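Local coordinates for protein citryl-CoA lyase (Hydrogenobacter thermophilus, PDB 6HXP) that binds coenzyme A and, as a citryl-CoA lyase of the citrate synthase family, probably cleaves citryl-CoA into acetyl-CoA and oxaloacetate, at residues 103-108 against 201-207; 109-114 against 164-169; 120-125 against 175-179; 135-139 against 184-188. All blocks are in the same frame, centred on the assembly; numbering follows the deposited sequence. Where two conformers were deposited one is given.

Interaction 1. Residues 103-108 against 201-207; sequences LEDAMR and FDWRLGK
Glu104 and Gly206 bring the backbones of 103-108 and 201-207 to 4.4 Å between their CA atoms, where a turn of helix 101-116 meets a 3-10 segment running into helix 206-228. Gly206 fits tightly here: its CA lies 3.5 Å from SD of Met107, whose methyl group bends back toward the carbonyl oxygens of Phe201 and Asp202. Trp203 and Arg108 lie side by side, guanidinium and indole planes 8° apart, with Arg108 CD 3.9 Å from the centroid of the six-membered ring in a CH-pi contact. CG of Arg204 covers the opposite face of the indole. The extended chain of Glu104 places OE2 2.6 Å from a water, which also donates to Arg204 O and accepts from Lys207 N. Lys207 NZ turns elsewhere, to Phe95 O and to Ser83 and Asn85 of the second subunit. In one conformer Asp202 OD1 accepts from Arg204 N in an Asx turn, and OD2 bonds Tyr223 of the second subunit. The contact packs this turn against helix 101-116 in the largely helical citrate synthase fold.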
loop_
_atom_site.group_PDB
_atom_site.type_symbol
_atom_site.label_atom_id
_atom_site.label_comp_id
_atom_site.label_asym_id
_atom_site.label_seq_id
_atom_site.Cartn_x
_atom_site.Cartn_y
_atom_site.Cartn_z
ATOM N N LEU A 103 -12.630 14.588 8.332
ATOM C CA LEU A 103 -13.817 14.728 7.453
ATOM C C LEU A 103 -14.921 13.785 7.885
ATOM O O LEU A 103 -16.076 14.192 7.913
ATOM C CB LEU A 103 -13.447 14.425 6.013
ATOM C CG LEU A 103 -12.504 15.450 5.418
ATOM C CD1 LEU A 103 -11.742 14.843 4.323
ATOM C CD2 LEU A 103 -13.280 16.630 4.911
ATOM N N GLU A 104 -14.582 12.537 8.205
ATOM C CA GLU A 104 -15.571 11.590 8.724
ATOM C C GLU A 104 -16.155 12.089 10.043
ATOM O O GLU A 104 -17.372 12.105 10.230
ATOM C CB GLU A 104 -14.957 10.208 8.961
ATOM C CG GLU A 104 -14.426 9.472 7.746
ATOM C CD GLU A 104 -13.604 8.209 8.039
ATOM O OE1 GLU A 104 -13.277 7.935 9.219
ATOM O OE2 GLU A 104 -13.249 7.493 7.075
ATOM N N ASP A 105 -15.266 12.507 10.966
ATOM C CA ASP A 105 -15.692 12.938 12.275
ATOM C C ASP A 105 -16.585 14.174 12.206
ATOM O O ASP A 105 -17.567 14.252 12.933
ATOM C CB ASP A 105 -14.492 13.209 13.179
ATOM C CG ASP A 105 -13.563 12.010 13.344
ATOM O OD1 ASP A 105 -14.047 10.860 13.212
ATOM O OD2 ASP A 105 -12.371 12.229 13.601
ATOM N N ALA A 106 -16.189 15.156 11.408
ATOM C CA ALA A 106 -16.965 16.395 11.276
ATOM C C ALA A 106 -18.302 16.123 10.598
ATOM O O ALA A 106 -19.303 16.688 11.032
ATOM C CB ALA A 106 -16.180 17.418 10.491
ATOM N N MET A 107 -18.358 15.219 9.605
ATOM C CA MET A 107 -19.658 14.898 9.004
ATOM C C MET A 107 -20.574 14.257 10.031
ATOM O O MET A 107 -21.755 14.565 10.067
ATOM C CB MET A 107 -19.496 13.947 7.812
ATOM C CG MET A 107 -18.960 14.626 6.559
ATOM S SD MET A 107 -18.855 13.512 5.150
ATOM C CE MET A 107 -20.607 13.339 4.689
ATOM N N ARG A 108 -20.046 13.358 10.875
ATOM C CA ARG A 108 -20.898 12.717 11.891
ATOM C C ARG A 108 -21.403 13.752 12.889
ATOM O O ARG A 108 -22.582 13.772 13.237
ATOM C CB ARG A 108 -20.080 11.635 12.598
ATOM C CG ARG A 108 -20.906 10.754 13.487
ATOM C CD ARG A 108 -20.055 9.673 14.115
ATOM N NE ARG A 108 -20.932 8.686 14.756
ATOM C CZ ARG A 108 -20.503 7.575 15.343
ATOM N NH1 ARG A 108 -19.204 7.327 15.442
ATOM N NH2 ARG A 108 -21.370 6.714 15.861
ATOM N N PHE A 201 -24.763 12.804 1.933
ATOM C CA PHE A 201 -23.828 11.714 1.992
ATOM C C PHE A 201 -23.622 11.224 3.409
ATOM O O PHE A 201 -23.648 12.007 4.357
ATOM C CB PHE A 201 -22.477 12.110 1.406
ATOM C CG PHE A 201 -22.511 12.172 -0.108
ATOM C CD1 PHE A 201 -22.574 11.002 -0.867
ATOM C CD2 PHE A 201 -22.378 13.385 -0.776
ATOM C CE1 PHE A 201 -22.523 11.045 -2.255
ATOM C CE2 PHE A 201 -22.311 13.416 -2.174
ATOM C CZ PHE A 201 -22.399 12.252 -2.894
ATOM N N ASP A 202 -23.379 9.925 3.538
ATOM C CA ASP A 202 -23.073 9.279 4.804
ATOM C C ASP A 202 -21.714 9.760 5.316
ATOM O O ASP A 202 -20.752 9.904 4.541
ATOM C CB ASP A 202 -23.021 7.767 4.564
ATOM C CG ASP A 202 -22.701 6.880 5.756
ATOM O OD1 ASP A 202 -22.633 7.400 6.900
ATOM O OD2 ASP A 202 -22.554 5.670 5.558
ATOM N N TRP A 203 -21.621 10.010 6.627
ATOM C CA TRP A 203 -20.339 10.441 7.237
ATOM C C TRP A 203 -19.204 9.431 7.008
ATOM O O TRP A 203 -18.034 9.808 6.912
ATOM C CB TRP A 203 -20.513 10.712 8.742
ATOM C CG TRP A 203 -20.849 9.501 9.571
ATOM C CD1 TRP A 203 -22.088 9.133 10.011
ATOM C CD2 TRP A 203 -19.923 8.625 10.220
ATOM N NE1 TRP A 203 -21.996 8.006 10.796
ATOM C CE2 TRP A 203 -20.679 7.677 10.948
ATOM C CE3 TRP A 203 -18.537 8.521 10.223
ATOM C CZ2 TRP A 203 -20.072 6.663 11.702
ATOM C CZ3 TRP A 203 -17.936 7.546 11.011
ATOM C CH2 TRP A 203 -18.710 6.580 11.661
ATOM N N ARG A 204 -19.562 8.148 6.802
ATOM C CA ARG A 204 -18.557 7.123 6.550
ATOM C C ARG A 204 -17.888 7.247 5.193
ATOM O O ARG A 204 -16.873 6.601 4.929
ATOM C CB ARG A 204 -19.126 5.727 6.741
ATOM C CG ARG A 204 -19.582 5.511 8.174
ATOM C CD ARG A 204 -20.336 4.205 8.353
ATOM N NE ARG A 204 -21.628 4.297 7.722
ATOM C CZ ARG A 204 -22.489 3.291 7.588
ATOM N NH1 ARG A 204 -22.228 2.105 8.135
ATOM N NH2 ARG A 204 -23.639 3.479 6.951
ATOM N N LEU A 205 -18.388 8.138 4.341
ATOM C CA LEU A 205 -17.780 8.407 3.044
ATOM C C LEU A 205 -16.838 9.647 3.078
ATOM O O LEU A 205 -16.170 9.975 2.100
ATOM C CB LEU A 205 -18.909 8.650 2.037
ATOM C CG LEU A 205 -18.551 8.705 0.615
ATOM C CD1 LEU A 205 -17.784 7.405 0.092
ATOM C CD2 LEU A 205 -19.848 8.820 -0.221
ATOM N N GLY A 206 -16.725 10.327 4.222
ATOM C CA GLY A 206 -15.997 11.586 4.301
ATOM C C GLY A 206 -14.605 11.598 3.724
ATOM O O GLY A 206 -14.242 12.519 2.989
ATOM N N LYS A 207 -13.807 10.576 4.044
ATOM C CA LYS A 207 -12.452 10.544 3.534
ATOM C C LYS A 207 -12.459 10.335 2.026
ATOM O O LYS A 207 -11.521 10.719 1.334
ATOM C CB LYS A 207 -11.700 9.392 4.260
ATOM C CG LYS A 207 -10.305 9.589 4.556
ATOM C CD LYS A 207 -9.802 8.335 5.324
ATOM C CE LYS A 207 -9.689 8.483 6.794
ATOM N NZ LYS A 207 -8.715 7.494 7.256
HETATM O O HOH W 1 -14.392 7.851 4.786
#

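Interaction 2. Residues 109-114 against 164-169; sequences FIQEGV and EHCKFA
Phe168 fits as a knob among Phe109, Ile110, Gly113 and Val114 of helix 101-116. Its CG is anti to the backbone N (chi1 -179°), which carries the ring across the gap until CZ lies 3.5 Å from Gly113 CA; one ring face lies against the Gly113-Val114 peptide. Phe109 meets the far end of this ring obliquely, with planes 53° apart and CE2 of each residue 3.9 Å from the other. Val114 and Phe168 run antiparallel alongside one another, Val114 CG2 reaching Phe168 CB at 3.5 Å. The imidazole of His165 takes Ile110 CG2 at its edge, while a water in the ring plane joins NE2 to Gln111 O. The other nitrogen, ND1, is hydrogen-bonded to Glu198, and the two bonds together should hold the ring's rotation. The short helical segments cross at 101°, their axes 9.5 Å apart. Helix 188-198 packs against Ile110 and Ala169 through Ala194, and helix 120-129 sets Val120 and Ile123 against Phe168.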
loop_
_atom_site.group_PDB
_atom_site.type_symbol
_atom_site.label_atom_id
_atom_site.label_comp_id
_atom_site.label_asym_id
_atom_site.label_seq_id
_atom_site.Cartn_x
_atom_site.Cartn_y
_atom_site.Cartn_z
ATOM N N PHE A 109 -20.503 14.632 13.340
ATOM C CA PHE A 109 -20.853 15.677 14.301
ATOM C C PHE A 109 -21.936 16.631 13.732
ATOM O O PHE A 109 -22.921 16.920 14.415
ATOM C CB PHE A 109 -19.597 16.488 14.653
ATOM C CG PHE A 109 -19.884 17.756 15.417
ATOM C CD1 PHE A 109 -20.346 17.705 16.713
ATOM C CD2 PHE A 109 -19.732 18.996 14.817
ATOM C CE1 PHE A 109 -20.641 18.879 17.416
ATOM C CE2 PHE A 109 -20.024 20.168 15.512
ATOM C CZ PHE A 109 -20.493 20.102 16.805
ATOM N N ILE A 110 -21.736 17.118 12.506
ATOM C CA ILE A 110 -22.671 18.021 11.866
ATOM C C ILE A 110 -24.018 17.334 11.632
ATOM O O ILE A 110 -25.072 17.911 11.936
ATOM C CB ILE A 110 -22.084 18.608 10.565
ATOM C CG1 ILE A 110 -20.910 19.529 10.898
ATOM C CG2 ILE A 110 -23.161 19.364 9.778
ATOM C CD1 ILE A 110 -20.057 19.848 9.731
ATOM N N GLN A 111 -23.999 16.094 11.143
ATOM C CA GLN A 111 -25.260 15.394 10.885
ATOM C C GLN A 111 -25.989 15.061 12.163
ATOM O O GLN A 111 -27.199 15.271 12.241
ATOM C CB GLN A 111 -25.027 14.153 10.038
ATOM C CG GLN A 111 -24.601 14.514 8.627
ATOM C CD GLN A 111 -24.327 13.276 7.832
ATOM O OE1 GLN A 111 -25.007 12.263 8.021
ATOM N NE2 GLN A 111 -23.430 13.355 6.852
ATOM N N GLU A 112 -25.268 14.571 13.170
ATOM C CA GLU A 112 -25.917 14.258 14.443
ATOM C C GLU A 112 -26.393 15.516 15.152
ATOM O O GLU A 112 -27.454 15.501 15.777
ATOM C CB GLU A 112 -25.010 13.375 15.320
ATOM C CG GLU A 112 -24.888 11.972 14.739
ATOM C CD GLU A 112 -24.009 10.992 15.491
ATOM O OE1 GLU A 112 -23.405 11.390 16.511
ATOM O OE2 GLU A 112 -23.913 9.825 15.047
ATOM N N GLY A 113 -25.646 16.606 15.009
ATOM C CA GLY A 113 -26.003 17.900 15.578
ATOM C C GLY A 113 -27.301 18.415 15.011
ATOM O O GLY A 113 -28.201 18.766 15.772
ATOM N N VAL A 114 -27.442 18.387 13.682
ATOM C CA VAL A 114 -28.658 18.833 13.003
ATOM C C VAL A 114 -29.852 17.943 13.360
ATOM O O VAL A 114 -30.936 18.462 13.625
ATOM C CB VAL A 114 -28.436 18.921 11.469
ATOM C CG1 VAL A 114 -29.761 19.040 10.703
ATOM C CG2 VAL A 114 -27.535 20.095 11.149
ATOM N N GLU A 164 -29.279 23.752 6.096
ATOM C CA GLU A 164 -29.270 23.475 7.536
ATOM C C GLU A 164 -27.930 22.972 8.059
ATOM O O GLU A 164 -27.525 23.356 9.152
ATOM C CB GLU A 164 -30.398 22.491 7.922
ATOM C CG GLU A 164 -30.328 21.118 7.278
ATOM C CD GLU A 164 -31.520 20.218 7.552
ATOM O OE1 GLU A 164 -32.326 20.561 8.443
ATOM O OE2 GLU A 164 -31.640 19.161 6.891
ATOM N N HIS A 165 -27.233 22.134 7.266
ATOM C CA HIS A 165 -25.927 21.622 7.677
ATOM C C HIS A 165 -24.836 22.691 7.641
ATOM O O HIS A 165 -24.027 22.784 8.560
ATOM C CB HIS A 165 -25.536 20.372 6.875
ATOM C CG HIS A 165 -26.449 19.205 7.124
ATOM N ND1 HIS A 165 -27.559 18.963 6.316
ATOM C CD2 HIS A 165 -26.412 18.271 8.099
ATOM C CE1 HIS A 165 -28.157 17.892 6.834
ATOM N NE2 HIS A 165 -27.506 17.436 7.902
ATOM N N CYS A 166 -24.818 23.501 6.585
ATOM C CA CYS A 166 -23.870 24.619 6.489
ATOM C C CYS A 166 -24.113 25.595 7.642
ATOM O O CYS A 166 -23.162 26.060 8.292
ATOM C CB CYS A 166 -23.995 25.326 5.156
ATOM S SG CYS A 166 -23.428 24.349 3.756
ATOM N N LYS A 167 -25.397 25.921 7.901
ATOM C CA LYS A 167 -25.775 26.857 8.979
ATOM C C LYS A 167 -25.330 26.348 10.331
ATOM O O LYS A 167 -24.743 27.106 11.111
ATOM C CB LYS A 167 -27.296 27.081 8.990
ATOM C CG LYS A 167 -27.768 28.052 10.072
ATOM C CD LYS A 167 -29.243 28.319 9.956
ATOM C CE LYS A 167 -29.892 28.901 11.210
ATOM N NZ LYS A 167 -29.021 29.885 11.891
ATOM N N PHE A 168 -25.608 25.069 10.614
ATOM C CA PHE A 168 -25.190 24.428 11.863
ATOM C C PHE A 168 -23.679 24.520 12.031
ATOM O O PHE A 168 -23.207 24.953 13.071
ATOM C CB PHE A 168 -25.631 22.948 11.912
ATOM C CG PHE A 168 -25.227 22.265 13.208
ATOM C CD1 PHE A 168 -26.006 22.392 14.349
ATOM C CD2 PHE A 168 -24.064 21.504 13.281
ATOM C CE1 PHE A 168 -25.615 21.799 15.545
ATOM C CE2 PHE A 168 -23.667 20.919 14.477
ATOM C CZ PHE A 168 -24.458 21.044 15.595
ATOM N N ALA A 169 -22.925 24.149 10.996
ATOM C CA ALA A 169 -21.460 24.186 11.091
ATOM C C ALA A 169 -20.939 25.591 11.404
ATOM O O ALA A 169 -20.046 25.756 12.235
ATOM C CB ALA A 169 -20.836 23.665 9.808
HETATM O O HOH W 2 -28.617 15.448 9.691
#

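Interaction 3. Residues 120-125 against 175-179; sequences VEDIVK and EIGRQ
Gln179 lays its extended side chain across the start of helix 120-129, its amide beside Val124 and the backbone of Lys125. NE2 donates to Glu121 O at 3.1 Å, in the carbonyl plane and on a lone pair; the same oxygen already accepts from Lys125 N within its helix. The amide nitrogen makes a second, nearly straight bond (174°) to the anti lone pair of Glu175 OE2, at 2.7 Å. Both acceptors lie close to the amide plane, so the two bonds fix its rotation. OE1 of Gln179 then faces the backbone of Lys125, 3.3 Å from its CA. This is a helix-helix crossing, with segment axes 9.9 Å apart at 65°, between helices 120-129 and 164-180 of the citrate synthase fold. Glu175 bends at chi2 (60°), which brings its carboxylate over Glu121, OE2 lying 3.5 Å from Glu121 CG. In one conformer Arg178 NH2 forms a salt bridge with the other oxygen, OE1, which may ease the like charge of Glu121. On the apolar part of the contact, Val120 CG1 rests on Glu175 CB, and Val124 CG1 meets Ile176 CG1 at 3.8 Å, with Ile176 reaching on to Ile134 and Tyr137.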
loop_
_atom_site.group_PDB
_atom_site.type_symbol
_atom_site.label_atom_id
_atom_site.label_comp_id
_atom_site.label_asym_id
_atom_site.label_seq_id
_atom_site.Cartn_x
_atom_site.Cartn_y
_atom_site.Cartn_z
ATOM N N VAL A 120 -27.445 24.727 19.638
ATOM C CA VAL A 120 -26.010 24.804 19.370
ATOM C C VAL A 120 -25.272 25.115 20.690
ATOM O O VAL A 120 -24.265 24.483 20.976
ATOM C CB VAL A 120 -25.715 25.823 18.247
ATOM C CG1 VAL A 120 -24.223 26.122 18.146
ATOM C CG2 VAL A 120 -26.250 25.315 16.910
ATOM N N GLU A 121 -25.842 25.999 21.549
ATOM C CA GLU A 121 -25.254 26.311 22.855
ATOM C C GLU A 121 -25.006 25.051 23.690
ATOM O O GLU A 121 -23.931 24.898 24.276
ATOM C CB GLU A 121 -26.168 27.265 23.647
ATOM C CG GLU A 121 -25.555 27.717 24.966
ATOM C CD GLU A 121 -26.491 28.511 25.846
ATOM O OE1 GLU A 121 -26.711 28.088 27.004
ATOM O OE2 GLU A 121 -27.014 29.545 25.375
ATOM N N ASP A 122 -26.023 24.187 23.783
ATOM C CA ASP A 122 -25.977 22.967 24.592
ATOM C C ASP A 122 -24.989 21.970 24.052
ATOM O O ASP A 122 -24.213 21.401 24.831
ATOM C CB ASP A 122 -27.380 22.332 24.709
ATOM C CG ASP A 122 -28.318 23.049 25.674
ATOM O OD1 ASP A 122 -27.849 23.966 26.399
ATOM O OD2 ASP A 122 -29.510 22.678 25.726
ATOM N N ILE A 123 -25.003 21.767 22.717
ATOM C CA ILE A 123 -24.081 20.857 22.048
ATOM C C ILE A 123 -22.639 21.306 22.311
ATOM O O ILE A 123 -21.826 20.485 22.706
ATOM C CB ILE A 123 -24.396 20.753 20.531
ATOM C CG1 ILE A 123 -25.703 19.967 20.277
ATOM C CG2 ILE A 123 -23.231 20.088 19.781
ATOM C CD1 ILE A 123 -26.340 20.174 18.869
ATOM N N VAL A 124 -22.323 22.596 22.087
ATOM C CA VAL A 124 -20.957 23.116 22.290
ATOM C C VAL A 124 -20.567 23.043 23.784
ATOM O O VAL A 124 -19.453 22.625 24.094
ATOM C CB VAL A 124 -20.798 24.547 21.707
ATOM C CG1 VAL A 124 -19.459 25.171 22.113
ATOM C CG2 VAL A 124 -20.924 24.515 20.185
ATOM N N LYS A 125 -21.471 23.409 24.688
ATOM C CA LYS A 125 -21.186 23.334 26.133
ATOM C C LYS A 125 -20.794 21.907 26.533
ATOM O O LYS A 125 -19.751 21.721 27.156
ATOM C CB LYS A 125 -22.390 23.831 26.945
ATOM C CG LYS A 125 -22.140 23.906 28.444
ATOM C CD LYS A 125 -23.069 24.921 29.125
ATOM C CE LYS A 125 -24.537 24.546 29.074
ATOM N NZ LYS A 125 -25.405 25.680 29.492
ATOM N N GLU A 175 -20.571 29.965 18.223
ATOM C CA GLU A 175 -20.827 29.592 19.619
ATOM C C GLU A 175 -19.557 29.186 20.372
ATOM O O GLU A 175 -19.446 29.489 21.573
ATOM C CB GLU A 175 -21.872 28.475 19.684
ATOM C CG GLU A 175 -22.316 28.095 21.079
ATOM C CD GLU A 175 -22.958 29.220 21.876
ATOM O OE1 GLU A 175 -23.542 30.151 21.271
ATOM O OE2 GLU A 175 -22.889 29.151 23.120
ATOM N N ILE A 176 -18.612 28.499 19.710
ATOM C CA ILE A 176 -17.344 28.153 20.371
ATOM C C ILE A 176 -16.648 29.461 20.776
ATOM O O ILE A 176 -16.188 29.584 21.919
ATOM C CB ILE A 176 -16.428 27.264 19.489
ATOM C CG1 ILE A 176 -17.043 25.877 19.239
ATOM C CG2 ILE A 176 -15.064 27.094 20.160
ATOM C CD1 ILE A 176 -16.379 25.143 18.045
ATOM N N GLY A 177 -16.630 30.435 19.863
ATOM C CA GLY A 177 -16.050 31.755 20.111
ATOM C C GLY A 177 -16.680 32.466 21.278
ATOM O O GLY A 177 -15.971 33.065 22.098
ATOM N N ARG A 178 -18.012 32.385 21.362
ATOM C CA ARG A 178 -18.810 32.988 22.424
ATOM C C ARG A 178 -18.491 32.343 23.782
ATOM O O ARG A 178 -18.294 33.055 24.771
ATOM C CB ARG A 178 -20.297 32.812 22.077
ATOM C CG ARG A 178 -21.235 33.726 22.815
ATOM C CD ARG A 178 -22.634 33.600 22.239
ATOM N NE ARG A 178 -22.794 34.336 20.979
ATOM C CZ ARG A 178 -23.189 33.805 19.824
ATOM N NH1 ARG A 178 -23.346 34.573 18.755
ATOM N NH2 ARG A 178 -23.418 32.500 19.725
ATOM N N GLN A 179 -18.422 31.004 23.828
ATOM C CA GLN A 179 -18.134 30.261 25.061
ATOM C C GLN A 179 -16.665 30.322 25.489
ATOM O O GLN A 179 -16.401 30.437 26.685
ATOM C CB GLN A 179 -18.626 28.815 24.961
ATOM C CG GLN A 179 -20.150 28.750 24.985
ATOM C CD GLN A 179 -20.700 27.354 25.104
ATOM O OE1 GLN A 179 -20.123 26.473 25.743
ATOM N NE2 GLN A 179 -21.844 27.120 24.497
#

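Interaction 4. Residues 135-139 against 184-188; sequences PGYGH and LVLNV. With COA (coenzyme A), chain B.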
loop_
_atom_site.group_PDB
_atom_site.type_symbol
_atom_site.label_atom_id
_atom_site.label_comp_id
_atom_site.label_asym_id
_atom_site.label_seq_id
_atom_site.Cartn_x
_atom_site.Cartn_y
_atom_site.Cartn_z
ATOM N N PRO A 135 -14.756 18.209 16.037
ATOM C CA PRO A 135 -14.143 17.995 14.721
ATOM C C PRO A 135 -14.521 19.012 13.679
ATOM O O PRO A 135 -15.692 19.397 13.583
ATOM C CB PRO A 135 -14.635 16.593 14.320
ATOM C CG PRO A 135 -15.899 16.437 15.055
ATOM C CD PRO A 135 -15.707 17.131 16.368
ATOM N N GLY A 136 -13.534 19.427 12.890
ATOM C CA GLY A 136 -13.732 20.406 11.829
ATOM C C GLY A 136 -13.531 21.850 12.251
ATOM O O GLY A 136 -13.788 22.742 11.437
ATOM N N TYR A 137 -13.024 22.097 13.493
ATOM C CA TYR A 137 -12.815 23.436 14.009
ATOM C C TYR A 137 -11.382 23.633 14.454
ATOM O O TYR A 137 -10.745 22.706 14.970
ATOM C CB TYR A 137 -13.770 23.720 15.171
ATOM C CG TYR A 137 -15.206 23.666 14.714
ATOM C CD1 TYR A 137 -15.897 22.462 14.681
ATOM C CD2 TYR A 137 -15.837 24.795 14.206
ATOM C CE1 TYR A 137 -17.157 22.368 14.104
ATOM C CE2 TYR A 137 -17.132 24.730 13.704
ATOM C CZ TYR A 137 -17.788 23.511 13.647
ATOM O OH TYR A 137 -19.033 23.395 13.083
ATOM N N GLY A 138 -10.923 24.867 14.287
ATOM C CA GLY A 138 -9.591 25.298 14.657
ATOM C C GLY A 138 -8.558 25.231 13.553
ATOM O O GLY A 138 -8.625 24.387 12.668
ATOM N N HIS A 139 -7.542 26.107 13.645
ATOM C CA HIS A 139 -6.447 26.156 12.677
ATOM C C HIS A 139 -5.229 26.764 13.353
ATOM O O HIS A 139 -5.392 27.646 14.184
ATOM C CB HIS A 139 -6.845 27.006 11.464
ATOM C CG HIS A 139 -5.934 26.843 10.282
ATOM N ND1 HIS A 139 -4.738 27.548 10.181
ATOM C CD2 HIS A 139 -6.077 26.067 9.186
ATOM C CE1 HIS A 139 -4.207 27.189 9.018
ATOM N NE2 HIS A 139 -4.992 26.313 8.371
ATOM N N LEU A 184 -12.517 30.121 17.206
ATOM C CA LEU A 184 -11.982 28.878 16.638
ATOM C C LEU A 184 -12.715 28.727 15.289
ATOM O O LEU A 184 -13.919 28.497 15.271
ATOM C CB LEU A 184 -12.279 27.647 17.503
ATOM C CG LEU A 184 -11.203 27.219 18.483
ATOM C CD1 LEU A 184 -11.768 26.254 19.471
ATOM C CD2 LEU A 184 -10.044 26.585 17.776
ATOM N N VAL A 185 -11.983 28.790 14.197
ATOM C CA VAL A 185 -12.603 28.802 12.865
ATOM C C VAL A 185 -13.203 27.476 12.473
ATOM O O VAL A 185 -12.678 26.419 12.834
ATOM C CB VAL A 185 -11.589 29.285 11.790
ATOM C CG1 VAL A 185 -10.962 30.632 12.167
ATOM C CG2 VAL A 185 -10.526 28.245 11.501
ATOM N N LEU A 186 -14.213 27.538 11.608
ATOM C CA LEU A 186 -14.707 26.358 10.891
ATOM C C LEU A 186 -13.631 26.138 9.816
ATOM O O LEU A 186 -13.480 26.969 8.927
ATOM C CB LEU A 186 -16.066 26.641 10.249
ATOM C CG LEU A 186 -16.600 25.528 9.331
ATOM C CD1 LEU A 186 -16.846 24.261 10.086
ATOM C CD2 LEU A 186 -17.872 25.963 8.635
ATOM N N ASN A 187 -12.845 25.097 9.928
ATOM C CA ASN A 187 -11.751 24.855 8.991
ATOM C C ASN A 187 -12.244 24.158 7.754
ATOM O O ASN A 187 -13.410 23.719 7.673
ATOM C CB ASN A 187 -10.557 24.133 9.658
ATOM C CG ASN A 187 -10.838 22.724 10.090
ATOM O OD1 ASN A 187 -11.424 21.937 9.349
ATOM N ND2 ASN A 187 -10.315 22.346 11.268
ATOM N N VAL A 188 -11.380 24.024 6.740
ATOM C CA VAL A 188 -11.802 23.456 5.470
ATOM C C VAL A 188 -12.325 22.023 5.591
ATOM O O VAL A 188 -13.229 21.618 4.850
ATOM C CB VAL A 188 -10.683 23.599 4.406
ATOM C CG1 VAL A 188 -9.496 22.653 4.688
ATOM C CG2 VAL A 188 -11.240 23.420 3.014
HETATM N N1A COA B . -12.593 21.969 19.775
HETATM C C2A COA B . -12.492 22.378 21.045
HETATM N N3A COA B . -11.475 23.010 21.643
HETATM C C4A COA B . -10.464 23.215 20.788
HETATM C C5A COA B . -10.420 22.842 19.453
HETATM C C6A COA B . -11.556 22.192 18.934
HETATM N N6A COA B . -11.672 21.809 17.660
HETATM N N7A COA B . -9.223 23.234 18.875
HETATM C C8A COA B . -8.588 23.835 19.851
HETATM N N9A COA B . -9.281 23.869 21.034
HETATM C C1B COA B . -8.906 24.545 22.276
HETATM C C2B COA B . -7.393 24.699 22.518
HETATM O O2B COA B . -6.929 23.686 23.404
HETATM C C3B COA B . -7.345 26.082 23.161
HETATM O O3B COA B . -7.783 26.004 24.536
HETATM P P3B COA B . -7.348 26.999 25.747
HETATM O O7A COA B . -6.341 28.010 25.295
HETATM O O8A COA B . -8.644 27.641 26.251
HETATM O O9A COA B . -6.814 26.081 26.853
HETATM C C4B COA B . -8.429 26.834 22.400
HETATM O O4B COA B . -9.471 25.847 22.259
HETATM C C5B COA B . -8.060 27.353 21.032
HETATM O O5B COA B . -6.754 27.965 21.055
HETATM P P1A COA B . -5.849 28.075 19.711
HETATM O O1A COA B . -4.496 28.579 20.037
HETATM O O2A COA B . -6.635 28.959 18.741
HETATM O O3A COA B . -5.774 26.621 19.064
HETATM P P2A COA B . -4.580 25.586 18.868
HETATM O O4A COA B . -3.408 26.257 18.259
HETATM O O5A COA B . -4.298 24.984 20.246
HETATM O O6A COA B . -5.144 24.350 17.963
HETATM C CBP COA B . -5.104 22.823 16.068
HETATM C CCP COA B . -4.740 24.210 16.588
HETATM C CDP COA B . -5.199 22.898 14.536
HETATM C CEP COA B . -3.972 21.859 16.446
HETATM C CAP COA B . -6.435 22.282 16.652
HETATM O OAP COA B . -7.442 23.274 16.778
HETATM C C9P COA B . -6.982 21.063 15.915
HETATM O O9P COA B . -6.534 19.943 16.147
HETATM N N8P COA B . -7.981 21.283 15.055
HETATM C C7P COA B . -8.711 20.206 14.400
HETATM C C6P COA B . -9.667 19.512 15.350
HETATM C C5P COA B . -10.172 18.197 14.806
HETATM O O5P COA B . -10.786 18.145 13.741
HETATM N N4P COA B . -9.937 17.127 15.566
HETATM C C3P COA B . -10.748 15.916 15.539
HETATM C C2P COA B . -10.539 15.061 14.303
HETATM S S1P COA B . -8.770 14.677 14.199
HETATM O O HOH W 3 -8.937 28.927 14.592
#
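Two glycines with positive phi, Gly136 and Gly138, flank Tyr137, which forms a single beta bridge with Leu186. Gly138 N donates to Val185 O at 2.8 Å, and Asn187 N to Gly136 O at 3.0 Å. Asn187 adds a third bond: with CG between its backbone N and carbonyl carbon (chi1 67°), the amide turns back across the bridge, and ND2 reaches Gly138 O at 3.0 Å in the plane of both groups. Its OD1 meanwhile accepts from Gly190 N, so the residue is also the N-cap of helix 188-198. Leu186 CD1 packs 3.7 Å from Tyr137 CE2, while the hydroxyl of that ring is bonded to Ala169 O. Coenzyme A lies along the glycine segment: Gly136 N donates to O5P at 3.1 Å, and the adenine N6A donates to Tyr137 O at 3.0 Å. Leu184 presses CD1 against the adenine, 3.6 Å from C4A. Lys180, Ile134 and Arg140 add further hydrogen bonds, completing a coenzyme A pocket built on paired loops between helices.

Interaction 4 holds the coenzyme A, and the other three contacts pack the elements that back its loops, all within the citrate synthase C-terminal domain. Interactions 1 and 2 share helix 101-116 and are joined by Gln111 NE2 to Phe201 O at 2.8 Å. Interactions 2 and 3 share helix 164-180; their centres are 13 Å apart, and Ile123 touches both Phe109 and Phe168. Each helical contact also reaches the pocket loops: Pro135 rests on Asp105 and Ala106, Phe109 CE2 is 3.9 Å from Tyr137 CE1, and Ile176 CG2 lies 3.5 Å from Leu184 CD1. Interactions 1 and 3, by contrast, do not touch, with nearest atoms about 9 Å apart.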